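Local coordinates for extracellular ligand-binding receptor (Rhodopseudomonas palustris, PDB 4F06), which binds p-hydroxybenzoic acid as the solute-binding protein of an ABC transporter that probably takes up aromatic compounds derived from lignin, at residues A[6-11]-A[75-80]; A[99-104]-A[116-121]. One frame throughout, in Å; residues are numbered along the deposited sequence.

How the contacts relate
Strand 5-12 opens the chain. Contact 1 closes when strand 75-78 comes to lie parallel beside it, after 63 intervening residues that include helix 19-36, strand 43-51 and helix 57-69. Contact 2 follows in series, neither nested in contact 1 nor crossing it: a connection of eleven residues without helix or strand brings 116-121 alongside 99-104. Strands 75-78 and 99-101 are neighbours in the same sheet, so the two contacts join through backbone pairing, with Leu76 O 2.9 Å from Val100 N. Together they tie the first strand to the edge strand 116-118, and both deliver residues from the loops beyond their strands to p-hydroxybenzoic acid.

Contact 1: residues A[6-11]-A[75-80]; sequences IKVGVI and YLAGLY. With PHB (p-hydroxybenzoic acid), chain B.
Ile11 crosses the side chain of Leu79 at a slant, its CG2 methyl 4.0 Å from Leu79 CD1, where two parallel strands of the open alpha/beta sheet in this periplasmic binding protein come to their C-terminal ends. With CG1 of Ile11 beside the backbone N (chi1 -65°), the CG2 branch is anti to that N and turned to Leu79 CD1. Helix 57-69 covers this face, where Ile11 and Leu76 both pack on Leu67. On the other face Val8 presents CG1 to Tyr75 CB at 4.2 Å, and Ile6 CG2 reaches the edge of the Tyr75 ring; helix 283-301 lies against this end of the pair. The backbones form a parallel ladder: Gly9 N gives to Tyr75 O, Ala77 N to Gly9 O, and Ile11 N to Ala77 O. Leu76 CD2 lies 3.7 Å from Gly9 O; a CB on Gly9 would be tight against that same methyl. Gly78 is more constrained: its backbone angles suit glycine, and a CB would collide with Ile11 O. That oxygen instead accepts a nearly straight bond from Leu79 N (2.8 Å, 172°). Just beyond, the chain reaches the pocket, where Tyr80 sets one ring face against p-hydroxybenzoic acid, its CZ 3.6 Å from the ligand's C5.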
ATOM      1  N   ILE A   6      11.546  20.597  13.875  1.00  9.92           N
ATOM      2  CA  ILE A   6      11.998  19.307  13.327  1.00  9.51           C
ATOM      3  C   ILE A   6      11.337  19.088  11.990  1.00  8.99           C
ATOM      4  O   ILE A   6      10.105  19.142  11.933  1.00  9.57           O
ATOM      5  CB  ILE A   6      11.689  18.144  14.305  1.00 10.14           C
ATOM      6  CG1 ILE A   6      12.415  18.400  15.634  1.00 11.51           C
ATOM      7  CG2 ILE A   6      12.066  16.803  13.696  1.00 11.58           C
ATOM      8  CD1 ILE A   6      12.008  17.406  16.723  1.00 13.33           C
ATOM      9  N   LYS A   7      12.125  18.876  10.925  1.00  9.76           N
ATOM     10  CA  LYS A   7      11.531  18.652   9.629  1.00  8.65           C
ATOM     11  C   LYS A   7      11.529  17.176   9.271  1.00  7.98           C
ATOM     12  O   LYS A   7      12.450  16.434   9.608  1.00  8.78           O
ATOM     13  CB  LYS A   7      12.265  19.482   8.553  1.00  9.82           C
ATOM     14  CG  LYS A   7      12.062  20.982   8.752  1.00 12.74           C
ATOM     15  CD  LYS A   7      12.649  21.836   7.625  1.00 14.93           C
ATOM     16  CE  LYS A   7      12.385  23.314   7.889  1.00 19.38           C
ATOM     17  NZ  LYS A   7      12.933  24.145   6.778  1.00 23.09           N
ATOM     18  N   VAL A   8      10.447  16.785   8.589  1.00  8.21           N
ATOM     19  CA  VAL A   8      10.236  15.446   8.091  1.00  7.57           C
ATOM     20  C   VAL A   8      10.130  15.579   6.603  1.00  7.64           C
ATOM     21  O   VAL A   8       9.296  16.338   6.114  1.00  8.63           O
ATOM     22  CB  VAL A   8       8.926  14.817   8.674  1.00  8.88           C
ATOM     23  CG1 VAL A   8       8.669  13.441   8.065  1.00  9.67           C
ATOM     24  CG2 VAL A   8       9.008  14.748  10.183  1.00  9.16           C
ATOM     25  N   GLY A   9      10.941  14.814   5.858  1.00  7.44           N
ATOM     26  CA  GLY A   9      10.893  14.897   4.380  1.00  7.76           C
ATOM     27  C   GLY A   9      10.054  13.767   3.826  1.00  6.79           C
ATOM     28  O   GLY A   9      10.334  12.598   4.070  1.00  9.23           O
ATOM     29  N   VAL A  10       8.979  14.125   3.106  1.00  6.72           N
ATOM     30  CA  VAL A  10       8.056  13.148   2.550  1.00  6.44           C
ATOM     31  C   VAL A  10       8.259  13.096   1.052  1.00  6.99           C
ATOM     32  O   VAL A  10       8.080  14.123   0.360  1.00  8.63           O
ATOM     33  CB  VAL A  10       6.602  13.554   2.854  1.00  6.94           C
ATOM     34  CG1 VAL A  10       5.652  12.512   2.276  1.00  9.63           C
ATOM     35  CG2 VAL A  10       6.353  13.694   4.368  1.00  8.66           C
ATOM     36  N   ILE A  11       8.621  11.928   0.541  1.00  6.45           N
ATOM     37  CA  ILE A  11       8.778  11.766  -0.912  1.00  6.18           C
ATOM     38  C   ILE A  11       7.557  10.973  -1.381  1.00  6.65           C
ATOM     39  O   ILE A  11       7.239   9.906  -0.852  1.00  7.57           O
ATOM     40  CB  ILE A  11      10.087  10.994  -1.223  1.00  7.90           C
ATOM     41  CG1 ILE A  11      11.317  11.829  -0.780  1.00  7.87           C
ATOM     42  CG2 ILE A  11      10.132  10.624  -2.735  1.00  8.95           C
ATOM     43  CD1 ILE A  11      12.593  11.021  -0.755  1.00  9.31           C
ATOM     44  N   TYR A  75      13.805  12.830   9.777  1.00  6.77           N
ATOM     45  CA  TYR A  75      13.069  11.628   9.359  1.00  6.23           C
ATOM     46  C   TYR A  75      12.712  11.793   7.894  1.00  5.83           C
ATOM     47  O   TYR A  75      12.448  12.914   7.451  1.00  7.14           O
ATOM     48  CB  TYR A  75      11.754  11.470  10.165  1.00  7.32           C
ATOM     49  CG  TYR A  75      12.023  11.324  11.648  1.00  7.28           C
ATOM     50  CD1 TYR A  75      12.352  10.073  12.202  1.00  8.65           C
ATOM     51  CD2 TYR A  75      12.078  12.449  12.455  1.00  8.26           C
ATOM     52  CE1 TYR A  75      12.726   9.968  13.540  1.00  9.40           C
ATOM     53  CE2 TYR A  75      12.433  12.359  13.786  1.00  9.27           C
ATOM     54  CZ  TYR A  75      12.779  11.131  14.321  1.00  9.26           C
ATOM     55  OH  TYR A  75      13.201  10.969  15.638  1.00 11.08           O
ATOM     56  N   LEU A  76      12.700  10.657   7.195  1.00  6.54           N
ATOM     57  CA  LEU A  76      12.161  10.609   5.822  1.00  5.73           C
ATOM     58  C   LEU A  76      10.897   9.726   5.853  1.00  5.63           C
ATOM     59  O   LEU A  76      10.711   8.890   6.765  1.00  6.57           O
ATOM     60  CB  LEU A  76      13.189   9.976   4.848  1.00  7.41           C
ATOM     61  CG  LEU A  76      14.355  10.900   4.505  1.00  7.26           C
ATOM     62  CD1 LEU A  76      15.517  10.100   3.944  1.00  9.65           C
ATOM     63  CD2 LEU A  76      13.889  11.946   3.494  1.00  8.63           C
ATOM     64  N   ALA A  77      10.045   9.897   4.859  1.00  6.34           N
ATOM     65  CA  ALA A  77       8.801   9.138   4.823  1.00  6.29           C
ATOM     66  C   ALA A  77       8.266   9.103   3.413  1.00  6.03           C
ATOM     67  O   ALA A  77       8.622   9.950   2.578  1.00  7.05           O
ATOM     68  CB  ALA A  77       7.730   9.765   5.724  1.00  7.98           C
ATOM     69  N   GLY A  78       7.397   8.128   3.151  1.00  6.99           N
ATOM     70  CA  GLY A  78       6.650   8.110   1.891  1.00  6.68           C
ATOM     71  C   GLY A  78       7.040   6.923   1.059  1.00  6.02           C
ATOM     72  O   GLY A  78       7.059   5.775   1.556  1.00  6.97           O
ATOM     73  N   LEU A  79       7.403   7.208  -0.197  1.00  6.03           N
ATOM     74  CA  LEU A  79       7.954   6.241  -1.177  1.00  5.89           C
ATOM     75  C   LEU A  79       6.861   5.350  -1.725  1.00  5.55           C
ATOM     76  O   LEU A  79       6.565   4.255  -1.192  1.00  6.42           O
ATOM     77  CB  LEU A  79       9.186   5.455  -0.658  1.00  6.59           C
ATOM     78  CG  LEU A  79      10.464   6.263  -0.386  1.00  7.85           C
ATOM     79  CD1 LEU A  79      10.977   6.898  -1.689  1.00 10.53           C
ATOM     80  CD2 LEU A  79      10.344   7.272   0.749  1.00 10.59           C
ATOM     81  N   TYR A  80       6.254   5.815  -2.808  1.00  5.82           N
ATOM     82  CA  TYR A  80       5.202   5.043  -3.445  1.00  5.79           C
ATOM     83  C   TYR A  80       5.756   3.742  -4.090  1.00  5.04           C
ATOM     84  O   TYR A  80       5.202   2.650  -3.884  1.00  5.53           O
ATOM     85  CB  TYR A  80       4.498   5.893  -4.507  1.00  6.79           C
ATOM     86  CG  TYR A  80       3.210   5.285  -5.002  1.00  5.78           C
ATOM     87  CD1 TYR A  80       2.144   5.073  -4.117  1.00  6.07           C
ATOM     88  CD2 TYR A  80       3.058   4.905  -6.347  1.00  5.88           C
ATOM     89  CE1 TYR A  80       0.958   4.482  -4.561  1.00  6.80           C
ATOM     90  CE2 TYR A  80       1.859   4.353  -6.821  1.00  6.05           C
ATOM     91  CZ  TYR A  80       0.825   4.134  -5.918  1.00  6.15           C
ATOM     92  OH  TYR A  80      -0.373   3.544  -6.285  1.00  7.19           O
TER
HETATM   93  C1' PHB B 401       5.295  -0.670  -5.066  1.00  5.03           C
HETATM   94  O1' PHB B 401       5.786  -1.293  -4.115  1.00  5.40           O
HETATM   95  O2' PHB B 401       5.997  -0.234  -6.042  1.00  5.57           O
HETATM   96  C1  PHB B 401       3.810  -0.482  -5.086  1.00  5.47           C
HETATM   97  C2  PHB B 401       2.973  -1.382  -4.400  1.00  5.23           C
HETATM   98  C3  PHB B 401       1.607  -1.241  -4.458  1.00  5.87           C
HETATM   99  C4  PHB B 401       1.039  -0.240  -5.218  1.00  5.78           C
HETATM  100  C5  PHB B 401       1.843   0.646  -5.905  1.00  6.07           C
HETATM  101  C6  PHB B 401       3.227   0.532  -5.862  1.00  6.13           C
HETATM  102  O4  PHB B 401      -0.294  -0.093  -5.347  1.00  6.32           O

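Contact 2: residues A[99-104]-A[116-121]. With PHB (p-hydroxybenzoic acid), chain B.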
HETATM    1  N   MSE A  99      13.472   6.056   7.990  1.00  7.75           N
HETATM    2  CA  MSE A  99      12.495   6.198   6.919  1.00  7.04           C
HETATM    3  C   MSE A  99      11.259   5.407   7.276  1.00  6.66           C
HETATM    4  O   MSE A  99      11.306   4.186   7.541  1.00  8.22           O
HETATM    5  CB  MSE A  99      13.070   5.707   5.588  1.00  8.95           C
HETATM    6  CG  MSE A  99      12.052   5.799   4.420  1.00 10.78           C
HETATM    7 SE   MSE A  99      12.826   5.430   2.632  0.75 13.60          SE
HETATM    8  CE  MSE A  99      13.265   3.538   2.710  1.00 13.11           C
ATOM      9  N   VAL A 100      10.124   6.115   7.238  1.00  6.17           N
ATOM     10  CA  VAL A 100       8.825   5.473   7.431  1.00  6.21           C
ATOM     11  C   VAL A 100       8.180   5.267   6.065  1.00  6.00           C
ATOM     12  O   VAL A 100       7.760   6.215   5.401  1.00  7.01           O
ATOM     13  CB  VAL A 100       7.927   6.369   8.312  1.00  7.99           C
ATOM     14  CG1 VAL A 100       6.604   5.639   8.542  1.00  9.74           C
ATOM     15  CG2 VAL A 100       8.612   6.652   9.655  1.00  9.24           C
ATOM     16  N   VAL A 101       8.191   4.022   5.603  1.00  5.52           N
ATOM     17  CA  VAL A 101       7.679   3.703   4.283  1.00  5.40           C
ATOM     18  C   VAL A 101       6.156   3.672   4.365  1.00  5.47           C
ATOM     19  O   VAL A 101       5.576   2.918   5.162  1.00  6.16           O
ATOM     20  CB  VAL A 101       8.244   2.353   3.767  1.00  5.43           C
ATOM     21  CG1 VAL A 101       7.577   1.901   2.480  1.00  7.17           C
ATOM     22  CG2 VAL A 101       9.746   2.494   3.562  1.00  7.47           C
HETATM   23  N   MSE A 102       5.513   4.467   3.496  1.00  5.46           N
HETATM   24  CA  MSE A 102       4.077   4.632   3.520  1.00  5.72           C
HETATM   25  C   MSE A 102       3.384   4.028   2.315  1.00  5.56           C
HETATM   26  O   MSE A 102       2.172   4.203   2.147  1.00  6.03           O
HETATM   27  CB  MSE A 102       3.708   6.088   3.662  1.00  6.09           C
HETATM   28  CG  MSE A 102       4.137   6.741   4.965  1.00  7.78           C
HETATM   29 SE   MSE A 102       4.008   8.694   4.860  1.00 10.69          SE
HETATM   30  CE  MSE A 102       4.263   9.122   6.734  1.00  9.29           C
ATOM     31  N   ASN A 103       4.115   3.319   1.461  1.00  5.57           N
ATOM     32  CA  ASN A 103       3.453   2.501   0.445  1.00  5.97           C
ATOM     33  C   ASN A 103       4.317   1.319   0.004  1.00  5.52           C
ATOM     34  O   ASN A 103       3.910   0.149   0.177  1.00  6.06           O
ATOM     35  CB  ASN A 103       2.986   3.280  -0.803  1.00  5.46           C
ATOM     36  CG  ASN A 103       2.099   2.423  -1.664  1.00  4.63           C
ATOM     37  OD1 ASN A 103       0.947   2.151  -1.294  1.00  5.94           O
ATOM     38  ND2 ASN A 103       2.624   1.928  -2.785  1.00  5.90           N
ATOM     39  N   ALA A 104       5.485   1.597  -0.600  1.00  5.17           N
ATOM     40  CA  ALA A 104       6.286   0.558  -1.309  1.00  5.95           C
ATOM     41  C   ALA A 104       6.239  -0.748  -0.529  1.00  4.90           C
ATOM     42  O   ALA A 104       6.617  -0.806   0.662  1.00  6.03           O
ATOM     43  CB  ALA A 104       7.702   1.055  -1.409  1.00  6.87           C
ATOM     44  N   ILE A 116      14.429   1.459   8.804  1.00  6.31           N
ATOM     45  CA  ILE A 116      13.176   1.533   8.086  1.00  6.71           C
ATOM     46  C   ILE A 116      12.049   0.914   8.946  1.00  6.68           C
ATOM     47  O   ILE A 116      12.224  -0.148   9.579  1.00  6.98           O
ATOM     48  CB  ILE A 116      13.265   0.719   6.767  1.00  6.60           C
ATOM     49  CG1 ILE A 116      14.163   1.443   5.802  1.00  8.09           C
ATOM     50  CG2 ILE A 116      11.862   0.524   6.165  1.00  7.78           C
ATOM     51  CD1 ILE A 116      14.539   0.627   4.592  1.00 10.24           C
ATOM     52  N   VAL A 117      10.905   1.598   8.989  0.50  5.92           N
ATOM     53  CA  VAL A 117       9.670   0.994   9.501  0.50  5.95           C
ATOM     54  C   VAL A 117       8.581   1.227   8.488  0.50  5.49           C
ATOM     55  O   VAL A 117       8.593   2.265   7.841  0.50  7.18           O
ATOM     56  CB  VAL A 117       9.329   1.540  10.914  0.50  5.41           C
ATOM     57  CG1 VAL A 117       9.132   3.061  10.888  0.50  3.84           C
ATOM     58  CG2 VAL A 117       8.139   0.817  11.561  0.50  6.81           C
ATOM     59  N   ARG A 118       7.675   0.266   8.304  1.00  5.28           N
ATOM     60  CA  ARG A 118       6.692   0.367   7.215  1.00  5.02           C
ATOM     61  C   ARG A 118       5.281   0.333   7.784  1.00  5.52           C
ATOM     62  O   ARG A 118       4.933  -0.586   8.527  1.00  6.11           O
ATOM     63  CB  ARG A 118       6.916  -0.777   6.194  1.00  5.64           C
ATOM     64  CG  ARG A 118       5.844  -0.809   5.110  1.00  5.33           C
ATOM     65  CD  ARG A 118       6.314  -1.533   3.856  1.00  5.53           C
ATOM     66  NE  ARG A 118       6.942  -2.821   4.169  1.00  5.61           N
ATOM     67  CZ  ARG A 118       7.698  -3.490   3.281  1.00  5.91           C
ATOM     68  NH1 ARG A 118       7.839  -2.984   2.027  1.00  5.92           N
ATOM     69  NH2 ARG A 118       8.305  -4.624   3.623  1.00  6.54           N
ATOM     70  N   THR A 119       4.456   1.331   7.390  1.00  5.68           N
ATOM     71  CA  THR A 119       3.066   1.426   7.882  1.00  5.36           C
ATOM     72  C   THR A 119       2.072   1.172   6.746  1.00  5.02           C
ATOM     73  O   THR A 119       0.855   1.411   6.946  1.00  6.02           O
ATOM     74  CB  THR A 119       2.787   2.812   8.508  1.00  5.97           C
ATOM     75  OG1 THR A 119       3.116   3.803   7.534  1.00  6.40           O
ATOM     76  CG2 THR A 119       3.632   3.022   9.764  1.00  8.04           C
ATOM     77  N   SER A 120       2.539   0.652   5.613  1.00  5.14           N
ATOM     78  CA  SER A 120       1.617   0.361   4.520  1.00  4.91           C
ATOM     79  C   SER A 120       1.201  -1.108   4.563  1.00  5.16           C
ATOM     80  O   SER A 120       0.244  -1.446   5.290  1.00  5.84           O
ATOM     81  CB  SER A 120       2.217   0.783   3.175  1.00  6.22           C
ATOM     82  OG  SER A 120       3.478   0.102   2.976  1.00  6.22           O
ATOM     83  N   PHE A 121       1.921  -1.998   3.849  1.00  5.06           N
ATOM     84  CA  PHE A 121       1.514  -3.402   3.655  1.00  5.16           C
ATOM     85  C   PHE A 121       2.643  -4.047   2.911  1.00  5.22           C
ATOM     86  O   PHE A 121       3.515  -3.358   2.352  1.00  5.73           O
ATOM     87  CB  PHE A 121       0.171  -3.520   2.866  1.00  5.58           C
ATOM     88  CG  PHE A 121       0.201  -2.807   1.505  1.00  5.37           C
ATOM     89  CD1 PHE A 121      -0.007  -1.405   1.482  1.00  5.60           C
ATOM     90  CD2 PHE A 121       0.420  -3.485   0.312  1.00  6.53           C
ATOM     91  CE1 PHE A 121      -0.024  -0.712   0.255  1.00  6.69           C
ATOM     92  CE2 PHE A 121       0.416  -2.802  -0.912  1.00  6.17           C
ATOM     93  CZ  PHE A 121       0.223  -1.428  -0.923  1.00  6.55           C
TER
HETATM   94  C1' PHB B 401       5.295  -0.670  -5.066  1.00  5.03           C
HETATM   95  O1' PHB B 401       5.786  -1.293  -4.115  1.00  5.40           O
HETATM   96  O2' PHB B 401       5.997  -0.234  -6.042  1.00  5.57           O
HETATM   97  C1  PHB B 401       3.810  -0.482  -5.086  1.00  5.47           C
HETATM   98  C2  PHB B 401       2.973  -1.382  -4.400  1.00  5.23           C
HETATM   99  C3  PHB B 401       1.607  -1.241  -4.458  1.00  5.87           C
HETATM  100  C4  PHB B 401       1.039  -0.240  -5.218  1.00  5.78           C
HETATM  101  C5  PHB B 401       1.843   0.646  -5.905  1.00  6.07           C
HETATM  102  C6  PHB B 401       3.227   0.532  -5.862  1.00  6.13           C
HETATM  103  O4  PHB B 401      -0.294  -0.093  -5.347  1.00  6.32           O
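Asn103 and Phe121 run side by side toward p-hydroxybenzoic acid. Asn103 ND2 sits 3.4 Å from ligand C6 and is hydrogen-bonded to Tyr80 O, while Phe121 brings CZ to 3.8 Å from ligand C3, which lies at the edge of the phenylalanine ring. The amide and the ring stand 76° apart, with Asn103 OD1 3.4 Å from Phe121 CE1; Asn103 O lies over a face of the ring, near its rim. That carbonyl takes a bond from Ser120 OG at 2.8 Å, and the hydroxyl comes from above the carbonyl plane. Ser120 OG gets there by standing between its own backbone N and carbonyl carbon (chi1 58°). Behind these loops is the parallel pair 99-101 and 116-118 at the edge of the mixed sheet in this lobe of the leucine-binding-protein fold: Val117 N bonds to Met99 O, Val101 N to Val117 O and Thr119 N to Val101 O. Selenomethionine Met99 lays CE 3.7 Å from Ile116 CD1, and Val101 CG1 rests along Arg118 CD. From there Arg118 bends at chi3 to offer NH1, in its guanidinium plane, to Ala104 O (2.8 Å, 158°). Replacing Arg118 with a leucine would probably leave Ala104 O without this donor and the pocket turn freer to shift. Thr106 O, Ser107 O and His335 ND1 also accept from the guanidinium group, fixing its rotation.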